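Local atomic coordinates of tyrocidine synthetase 3 (PDB entry 2JGP), a protein that probably carries an amino acid or peptide on a phosphopantetheine arm and forms peptide bonds during nonribosomal synthesis of the antibiotic tyrocidine. Residues Pro7-Trp19 against Leu64-Glu78. Residues are numbered along the deposited sequence; the frame is centred on the assembly and turned at random.
Sequences PRSVWEARLAQVW and LFEKPTIQELAAFIE
I70 and W19 pack at one end of the interface, W11 and I77 at the other, joining the first and last helices of the peptidyl carrier domain's helical bundle. Helices 10-19 and 70-78 cross at 123°, their axes 8.6 Å apart at closest approach, and the pairing illustrates how tryptophan faces receive branched side chains. CD1 of I70 sits over the six-membered ring of W19, 3.4 Å from its centroid, a CH-pi contact; with CG1 anti to the carbonyl carbon (chi1 -70°) and a second bend at chi2, CD1 is carried over the indole. P68 O meets the rim of the same ring, 3.2 Å from W19 CH2. At the other end, CG2 of I77 lies above the five-membered ring of W11, while NH1 of R14 lies over the opposite face of that indole, offset toward its rim.

Between them the packing is knobs-into-holes: L15 enters the hole formed by I70, L73, A74 and I77, and reaches tip to tip with I77, whereas I70 fits among E12, L15, A16 and W19. The small side chain of A74 lets the backbones come near, its CB 3.6 Å from E12 CG and its CA 5.1 Å from W11 CA.

At the S9 end of the polar border a water links W11 N to E78 OE2. Elsewhere E12 organises it: R8 grips its carboxylate side-on through NE and NH2, R8 N also donates to E12 OE2, and water joins E12 OE1 to Q71 O. The guanidinium and the Q71 amide lie nearly coplanar, 18° apart, and R8 NH2 donates to an in-plane lone pair of Q71 OE1 at 2.9 Å.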
ATOM      1  N   PRO A   7      -4.575  10.330  14.930  1.00 62.56           N
ATOM      2  CA  PRO A   7      -5.593   9.709  14.069  1.00 62.43           C
ATOM      3  C   PRO A   7      -5.172   8.321  13.576  1.00 62.31           C
ATOM      4  O   PRO A   7      -4.018   8.129  13.186  1.00 63.07           O
ATOM      5  CB  PRO A   7      -5.704  10.699  12.908  1.00 62.62           C
ATOM      6  CG  PRO A   7      -5.379  12.022  13.532  1.00 63.02           C
ATOM      7  CD  PRO A   7      -4.276  11.710  14.505  1.00 62.51           C
ATOM      8  N   ARG A   8      -6.088   7.358  13.628  1.00 62.25           N
ATOM      9  CA  ARG A   8      -5.776   5.952  13.325  1.00 61.69           C
ATOM     10  C   ARG A   8      -6.505   5.438  12.085  1.00 61.99           C
ATOM     11  O   ARG A   8      -6.336   4.281  11.684  1.00 61.58           O
ATOM     12  CB  ARG A   8      -6.162   5.073  14.510  1.00 61.63           C
ATOM     13  CG  ARG A   8      -5.513   5.476  15.816  1.00 61.14           C
ATOM     14  CD  ARG A   8      -6.269   4.933  16.988  1.00 61.03           C
ATOM     15  NE  ARG A   8      -7.584   5.549  17.133  1.00 60.95           N
ATOM     16  CZ  ARG A   8      -8.385   5.357  18.177  1.00 59.80           C
ATOM     17  NH1 ARG A   8      -8.014   4.560  19.175  1.00 57.78           N
ATOM     18  NH2 ARG A   8      -9.566   5.954  18.223  1.00 59.03           N
ATOM     19  N   SER A   9      -7.335   6.291  11.497  1.00 61.92           N
ATOM     20  CA  SER A   9      -8.125   5.919  10.338  1.00 61.93           C
ATOM     21  C   SER A   9      -8.303   7.135   9.468  1.00 62.00           C
ATOM     22  O   SER A   9      -8.058   8.256   9.909  1.00 61.65           O
ATOM     23  CB  SER A   9      -9.499   5.411  10.761  1.00 61.96           C
ATOM     24  OG  SER A   9     -10.279   6.460  11.302  1.00 61.86           O
ATOM     25  N   VAL A  10      -8.778   6.914   8.247  1.00 62.21           N
ATOM     26  CA  VAL A  10      -9.006   8.020   7.319  1.00 62.37           C
ATOM     27  C   VAL A  10     -10.018   9.035   7.870  1.00 62.09           C
ATOM     28  O   VAL A  10      -9.790  10.231   7.765  1.00 61.98           O
ATOM     29  CB  VAL A  10      -9.413   7.501   5.897  1.00 62.76           C
ATOM     30  CG1 VAL A  10     -10.746   6.747   5.949  1.00 63.73           C
ATOM     31  CG2 VAL A  10      -9.482   8.642   4.908  1.00 64.14           C
ATOM     32  N   TRP A  11     -11.111   8.574   8.476  1.00 61.65           N
ATOM     33  CA  TRP A  11     -12.119   9.508   8.985  1.00 61.62           C
ATOM     34  C   TRP A  11     -11.653  10.233  10.246  1.00 61.57           C
ATOM     35  O   TRP A  11     -12.015  11.376  10.453  1.00 61.16           O
ATOM     36  CB  TRP A  11     -13.487   8.835   9.179  1.00 61.79           C
ATOM     37  CG  TRP A  11     -14.161   8.602   7.865  1.00 61.62           C
ATOM     38  CD1 TRP A  11     -14.422   7.396   7.277  1.00 62.31           C
ATOM     39  CD2 TRP A  11     -14.607   9.603   6.940  1.00 62.04           C
ATOM     40  NE1 TRP A  11     -15.023   7.584   6.053  1.00 61.83           N
ATOM     41  CE2 TRP A  11     -15.145   8.929   5.820  1.00 62.17           C
ATOM     42  CE3 TRP A  11     -14.608  11.004   6.949  1.00 61.81           C
ATOM     43  CZ2 TRP A  11     -15.685   9.605   4.732  1.00 63.23           C
ATOM     44  CZ3 TRP A  11     -15.145  11.675   5.868  1.00 62.68           C
ATOM     45  CH2 TRP A  11     -15.680  10.976   4.773  1.00 62.84           C
ATOM     46  N   GLU A  12     -10.839   9.583  11.076  1.00 61.57           N
ATOM     47  CA  GLU A  12     -10.242  10.277  12.222  1.00 61.73           C
ATOM     48  C   GLU A  12      -9.313  11.395  11.749  1.00 61.68           C
ATOM     49  O   GLU A  12      -9.335  12.507  12.296  1.00 62.37           O
ATOM     50  CB  GLU A  12      -9.511   9.301  13.143  1.00 61.72           C
ATOM     51  CG  GLU A  12     -10.454   8.481  14.008  1.00 62.11           C
ATOM     52  CD  GLU A  12      -9.740   7.616  15.020  1.00 61.94           C
ATOM     53  OE1 GLU A  12     -10.441   6.879  15.758  1.00 62.06           O
ATOM     54  OE2 GLU A  12      -8.489   7.675  15.098  1.00 62.62           O
ATOM     55  N   ALA A  13      -8.531  11.116  10.705  1.00 61.19           N
ATOM     56  CA  ALA A  13      -7.639  12.117  10.112  1.00 61.03           C
ATOM     57  C   ALA A  13      -8.423  13.283   9.504  1.00 60.77           C
ATOM     58  O   ALA A  13      -8.123  14.436   9.777  1.00 60.72           O
ATOM     59  CB  ALA A  13      -6.745  11.476   9.057  1.00 61.25           C
ATOM     60  N   ARG A  14      -9.433  12.972   8.694  1.00 60.48           N
ATOM     61  CA  ARG A  14     -10.238  14.000   8.037  1.00 60.55           C
ATOM     62  C   ARG A  14     -10.935  14.905   9.048  1.00 60.46           C
ATOM     63  O   ARG A  14     -10.890  16.125   8.941  1.00 60.06           O
ATOM     64  CB  ARG A  14     -11.276  13.356   7.111  1.00 60.69           C
ATOM     65  CG  ARG A  14     -10.670  12.745   5.864  1.00 60.03           C
ATOM     66  CD  ARG A  14     -11.673  11.932   5.079  1.00 60.78           C
ATOM     67  NE  ARG A  14     -11.094  11.515   3.804  1.00 61.24           N
ATOM     68  CZ  ARG A  14     -11.519  10.483   3.079  1.00 61.84           C
ATOM     69  NH1 ARG A  14     -12.551   9.748   3.474  1.00 62.69           N
ATOM     70  NH2 ARG A  14     -10.904  10.185   1.947  1.00 62.18           N
ATOM     71  N   LEU A  15     -11.571  14.291  10.037  1.00 61.00           N
ATOM     72  CA  LEU A  15     -12.282  15.035  11.064  1.00 61.53           C
ATOM     73  C   LEU A  15     -11.353  15.909  11.889  1.00 61.91           C
ATOM     74  O   LEU A  15     -11.656  17.080  12.125  1.00 62.87           O
ATOM     75  CB  LEU A  15     -13.036  14.083  11.998  1.00 61.61           C
ATOM     76  CG  LEU A  15     -14.361  13.548  11.455  1.00 62.93           C
ATOM     77  CD1 LEU A  15     -14.813  12.305  12.246  1.00 63.01           C
ATOM     78  CD2 LEU A  15     -15.433  14.639  11.493  1.00 63.02           C
ATOM     79  N   ALA A  16     -10.232  15.340  12.324  1.00 62.13           N
ATOM     80  CA  ALA A  16      -9.283  16.050  13.176  1.00 62.25           C
ATOM     81  C   ALA A  16      -8.797  17.313  12.492  1.00 62.51           C
ATOM     82  O   ALA A  16      -8.692  18.353  13.123  1.00 62.48           O
ATOM     83  CB  ALA A  16      -8.110  15.153  13.526  1.00 61.85           C
ATOM     84  N   GLN A  17      -8.499  17.196  11.197  1.00 62.85           N
ATOM     85  CA  GLN A  17      -8.081  18.326  10.361  1.00 63.73           C
ATOM     86  C   GLN A  17      -9.138  19.431  10.331  1.00 63.29           C
ATOM     87  O   GLN A  17      -8.818  20.608  10.498  1.00 63.55           O
ATOM     88  CB  GLN A  17      -7.763  17.816   8.946  1.00 64.43           C
ATOM     89  CG  GLN A  17      -7.884  18.820   7.792  1.00 67.41           C
ATOM     90  CD  GLN A  17      -9.146  18.618   6.929  1.00 70.20           C
ATOM     91  OE1 GLN A  17      -9.641  17.482   6.710  1.00 68.57           O
ATOM     92  NE2 GLN A  17      -9.660  19.721   6.423  1.00 71.43           N
ATOM     93  N   VAL A  18     -10.391  19.048  10.113  1.00 62.50           N
ATOM     94  CA  VAL A  18     -11.495  19.997  10.114  1.00 62.45           C
ATOM     95  C   VAL A  18     -11.682  20.675  11.481  1.00 62.29           C
ATOM     96  O   VAL A  18     -11.870  21.888  11.542  1.00 62.39           O
ATOM     97  CB  VAL A  18     -12.811  19.342   9.637  1.00 62.10           C
ATOM     98  CG1 VAL A  18     -13.996  20.251   9.916  1.00 62.69           C
ATOM     99  CG2 VAL A  18     -12.726  19.028   8.130  1.00 62.48           C
ATOM    100  N   TRP A  19     -11.608  19.910  12.570  1.00 62.36           N
ATOM    101  CA  TRP A  19     -11.755  20.492  13.910  1.00 62.56           C
ATOM    102  C   TRP A  19     -10.661  21.517  14.201  1.00 62.39           C
ATOM    103  O   TRP A  19     -10.929  22.568  14.776  1.00 62.10           O
ATOM    104  CB  TRP A  19     -11.706  19.418  14.992  1.00 62.96           C
ATOM    105  CG  TRP A  19     -12.934  18.569  15.107  1.00 63.49           C
ATOM    106  CD1 TRP A  19     -13.863  18.314  14.133  1.00 63.84           C
ATOM    107  CD2 TRP A  19     -13.339  17.810  16.255  1.00 63.87           C
ATOM    108  NE1 TRP A  19     -14.822  17.462  14.611  1.00 65.01           N
ATOM    109  CE2 TRP A  19     -14.527  17.137  15.911  1.00 64.57           C
ATOM    110  CE3 TRP A  19     -12.814  17.644  17.543  1.00 64.06           C
ATOM    111  CZ2 TRP A  19     -15.204  16.301  16.807  1.00 64.31           C
ATOM    112  CZ3 TRP A  19     -13.486  16.813  18.433  1.00 63.99           C
ATOM    113  CH2 TRP A  19     -14.668  16.153  18.057  1.00 64.03           C
ATOM    114  N   LEU A  64     -23.261  14.934  16.240  1.00 65.40           N
ATOM    115  CA  LEU A  64     -22.081  15.590  16.810  1.00 65.60           C
ATOM    116  C   LEU A  64     -22.248  15.782  18.320  1.00 65.57           C
ATOM    117  O   LEU A  64     -21.306  15.589  19.088  1.00 65.35           O
ATOM    118  CB  LEU A  64     -21.811  16.931  16.126  1.00 65.60           C
ATOM    119  CG  LEU A  64     -20.602  17.741  16.609  1.00 66.89           C
ATOM    120  CD1 LEU A  64     -19.348  16.886  16.776  1.00 68.19           C
ATOM    121  CD2 LEU A  64     -20.325  18.900  15.650  1.00 69.59           C
ATOM    122  N   PHE A  65     -23.448  16.163  18.743  1.00 65.71           N
ATOM    123  CA  PHE A  65     -23.741  16.251  20.172  1.00 65.59           C
ATOM    124  C   PHE A  65     -23.660  14.879  20.840  1.00 65.45           C
ATOM    125  O   PHE A  65     -23.076  14.735  21.915  1.00 65.06           O
ATOM    126  CB  PHE A  65     -25.121  16.870  20.405  1.00 65.91           C
ATOM    127  CG  PHE A  65     -25.120  18.372  20.394  1.00 66.38           C
ATOM    128  CD1 PHE A  65     -25.897  19.080  19.489  1.00 68.28           C
ATOM    129  CD2 PHE A  65     -24.352  19.079  21.303  1.00 66.84           C
ATOM    130  CE1 PHE A  65     -25.909  20.480  19.497  1.00 67.84           C
ATOM    131  CE2 PHE A  65     -24.354  20.471  21.315  1.00 67.56           C
ATOM    132  CZ  PHE A  65     -25.131  21.170  20.408  1.00 67.83           C
ATOM    133  N   GLU A  66     -24.247  13.884  20.185  1.00 65.48           N
ATOM    134  CA  GLU A  66     -24.310  12.520  20.699  1.00 65.93           C
ATOM    135  C   GLU A  66     -22.939  11.847  20.704  1.00 65.81           C
ATOM    136  O   GLU A  66     -22.615  11.109  21.628  1.00 66.32           O
ATOM    137  CB  GLU A  66     -25.285  11.714  19.843  1.00 66.29           C
ATOM    138  CG  GLU A  66     -25.578  10.303  20.315  1.00 67.71           C
ATOM    139  CD  GLU A  66     -26.605   9.618  19.431  1.00 69.84           C
ATOM    140  OE1 GLU A  66     -27.723  10.158  19.289  1.00 72.34           O
ATOM    141  OE2 GLU A  66     -26.300   8.543  18.873  1.00 71.74           O
ATOM    142  N   LYS A  67     -22.139  12.129  19.676  1.00 65.40           N
ATOM    143  CA  LYS A  67     -20.832  11.507  19.480  1.00 65.34           C
ATOM    144  C   LYS A  67     -19.773  12.612  19.431  1.00 64.51           C
ATOM    145  O   LYS A  67     -19.249  12.923  18.363  1.00 64.84           O
ATOM    146  CB  LYS A  67     -20.819  10.719  18.167  1.00 65.37           C
ATOM    147  CG  LYS A  67     -21.989   9.776  17.947  1.00 67.27           C
ATOM    148  CD  LYS A  67     -21.887   8.500  18.761  1.00 69.18           C
ATOM    149  CE  LYS A  67     -22.805   7.414  18.187  1.00 69.56           C
ATOM    150  NZ  LYS A  67     -22.508   6.093  18.785  1.00 70.16           N
ATOM    151  N   PRO A  68     -19.469  13.223  20.591  1.00 63.88           N
ATOM    152  CA  PRO A  68     -18.661  14.446  20.635  1.00 63.31           C
ATOM    153  C   PRO A  68     -17.141  14.276  20.540  1.00 62.85           C
ATOM    154  O   PRO A  68     -16.426  15.277  20.589  1.00 63.20           O
ATOM    155  CB  PRO A  68     -19.040  15.044  21.988  1.00 63.37           C
ATOM    156  CG  PRO A  68     -19.277  13.849  22.846  1.00 63.53           C
ATOM    157  CD  PRO A  68     -19.916  12.826  21.938  1.00 63.86           C
ATOM    158  N   THR A  69     -16.647  13.047  20.394  1.00 62.04           N
ATOM    159  CA  THR A  69     -15.214  12.824  20.253  1.00 61.50           C
ATOM    160  C   THR A  69     -14.878  12.360  18.841  1.00 61.41           C
ATOM    161  O   THR A  69     -15.716  11.774  18.153  1.00 60.84           O
ATOM    162  CB  THR A  69     -14.694  11.788  21.275  1.00 61.60           C
ATOM    163  OG1 THR A  69     -15.330  10.528  21.046  1.00 61.01           O
ATOM    164  CG2 THR A  69     -14.951  12.250  22.707  1.00 61.41           C
ATOM    165  N   ILE A  70     -13.649  12.632  18.413  1.00 61.30           N
ATOM    166  CA  ILE A  70     -13.187  12.250  17.083  1.00 61.19           C
ATOM    167  C   ILE A  70     -13.417  10.759  16.807  1.00 61.20           C
ATOM    168  O   ILE A  70     -13.901  10.391  15.735  1.00 61.09           O
ATOM    169  CB  ILE A  70     -11.682  12.566  16.891  1.00 61.17           C
ATOM    170  CG1 ILE A  70     -11.443  14.076  16.811  1.00 62.29           C
ATOM    171  CG2 ILE A  70     -11.141  11.891  15.635  1.00 61.41           C
ATOM    172  CD1 ILE A  70     -12.028  14.737  15.569  1.00 63.63           C
ATOM    173  N   GLN A  71     -13.070   9.898  17.762  1.00 60.63           N
ATOM    174  CA  GLN A  71     -13.182   8.454  17.515  1.00 60.44           C
ATOM    175  C   GLN A  71     -14.633   8.010  17.365  1.00 60.49           C
ATOM    176  O   GLN A  71     -14.938   7.168  16.528  1.00 60.45           O
ATOM    177  CB  GLN A  71     -12.448   7.626  18.576  1.00 60.39           C
ATOM    178  CG  GLN A  71     -12.981   7.743  19.987  1.00 60.34           C
ATOM    179  CD  GLN A  71     -12.177   6.918  20.980  1.00 60.82           C
ATOM    180  OE1 GLN A  71     -11.180   6.298  20.625  1.00 61.36           O
ATOM    181  NE2 GLN A  71     -12.606   6.922  22.235  1.00 59.34           N
ATOM    182  N   GLU A  72     -15.530   8.585  18.155  1.00 60.58           N
ATOM    183  CA  GLU A  72     -16.943   8.223  18.060  1.00 60.87           C
ATOM    184  C   GLU A  72     -17.558   8.696  16.753  1.00 61.11           C
ATOM    185  O   GLU A  72     -18.334   7.970  16.131  1.00 60.75           O
ATOM    186  CB  GLU A  72     -17.735   8.822  19.208  1.00 61.04           C
ATOM    187  CG  GLU A  72     -17.432   8.231  20.562  1.00 62.28           C
ATOM    188  CD  GLU A  72     -18.145   8.988  21.661  1.00 64.45           C
ATOM    189  OE1 GLU A  72     -19.145   8.461  22.167  1.00 66.67           O
ATOM    190  OE2 GLU A  72     -17.727  10.122  21.986  1.00 65.71           O
ATOM    191  N   LEU A  73     -17.232   9.923  16.360  1.00 61.21           N
ATOM    192  CA  LEU A  73     -17.817  10.531  15.164  1.00 61.98           C
ATOM    193  C   LEU A  73     -17.268   9.876  13.902  1.00 62.18           C
ATOM    194  O   LEU A  73     -18.007   9.654  12.947  1.00 62.36           O
ATOM    195  CB  LEU A  73     -17.555  12.040  15.156  1.00 62.37           C
ATOM    196  CG  LEU A  73     -18.341  12.906  14.163  1.00 63.25           C
ATOM    197  CD1 LEU A  73     -19.845  12.780  14.373  1.00 62.94           C
ATOM    198  CD2 LEU A  73     -17.913  14.352  14.311  1.00 64.05           C
ATOM    199  N   ALA A  74     -15.977   9.550  13.900  1.00 62.07           N
ATOM    200  CA  ALA A  74     -15.385   8.773  12.799  1.00 62.38           C
ATOM    201  C   ALA A  74     -16.045   7.404  12.648  1.00 62.41           C
ATOM    202  O   ALA A  74     -16.349   6.979  11.533  1.00 62.47           O
ATOM    203  CB  ALA A  74     -13.882   8.610  12.998  1.00 62.45           C
ATOM    204  N   ALA A  75     -16.263   6.716  13.768  1.00 62.69           N
ATOM    205  CA  ALA A  75     -16.968   5.434  13.764  1.00 62.65           C
ATOM    206  C   ALA A  75     -18.375   5.568  13.165  1.00 62.72           C
ATOM    207  O   ALA A  75     -18.806   4.725  12.372  1.00 62.98           O
ATOM    208  CB  ALA A  75     -17.048   4.856  15.178  1.00 62.72           C
ATOM    209  N   PHE A  76     -19.089   6.623  13.547  1.00 62.99           N
ATOM    210  CA  PHE A  76     -20.413   6.883  12.984  1.00 62.91           C
ATOM    211  C   PHE A  76     -20.352   7.006  11.455  1.00 63.09           C
ATOM    212  O   PHE A  76     -21.164   6.402  10.749  1.00 62.93           O
ATOM    213  CB  PHE A  76     -21.021   8.153  13.585  1.00 62.80           C
ATOM    214  CG  PHE A  76     -22.242   8.639  12.855  1.00 62.81           C
ATOM    215  CD1 PHE A  76     -23.493   8.140  13.169  1.00 62.28           C
ATOM    216  CD2 PHE A  76     -22.135   9.592  11.844  1.00 62.11           C
ATOM    217  CE1 PHE A  76     -24.617   8.584  12.499  1.00 62.70           C
ATOM    218  CE2 PHE A  76     -23.260  10.038  11.164  1.00 62.81           C
ATOM    219  CZ  PHE A  76     -24.499   9.539  11.496  1.00 62.46           C
ATOM    220  N   ILE A  77     -19.393   7.779  10.952  1.00 63.27           N
ATOM    221  CA  ILE A  77     -19.251   7.968   9.498  1.00 63.90           C
ATOM    222  C   ILE A  77     -18.934   6.644   8.808  1.00 64.52           C
ATOM    223  O   ILE A  77     -19.477   6.351   7.739  1.00 64.43           O
ATOM    224  CB  ILE A  77     -18.151   8.985   9.138  1.00 63.98           C
ATOM    225  CG1 ILE A  77     -18.487  10.375   9.681  1.00 63.55           C
ATOM    226  CG2 ILE A  77     -17.970   9.064   7.610  1.00 63.84           C
ATOM    227  CD1 ILE A  77     -17.359  11.379   9.481  1.00 63.91           C
ATOM    228  N   GLU A  78     -18.066   5.846   9.425  1.00 65.26           N
ATOM    229  CA  GLU A  78     -17.709   4.521   8.890  1.00 66.00           C
ATOM    230  C   GLU A  78     -18.897   3.571   8.782  1.00 66.31           C
ATOM    231  O   GLU A  78     -18.937   2.715   7.899  1.00 66.31           O
ATOM    232  CB  GLU A  78     -16.650   3.860   9.775  1.00 66.18           C
ATOM    233  CG  GLU A  78     -15.275   4.456   9.640  1.00 67.55           C
ATOM    234  CD  GLU A  78     -14.345   4.090  10.784  1.00 68.96           C
ATOM    235  OE1 GLU A  78     -14.787   3.453  11.764  1.00 70.31           O
ATOM    236  OE2 GLU A  78     -13.156   4.456  10.708  1.00 70.69           O
TER
HETATM  237  O   HOH W   1     -12.072   5.710   8.653  1.00 36.16           O
HETATM  238  O   HOH W   2     -12.168   5.462  12.706  1.00 47.38           O
HETATM  239  O   HOH W   3     -12.879   5.812  15.221  1.00 33.50           O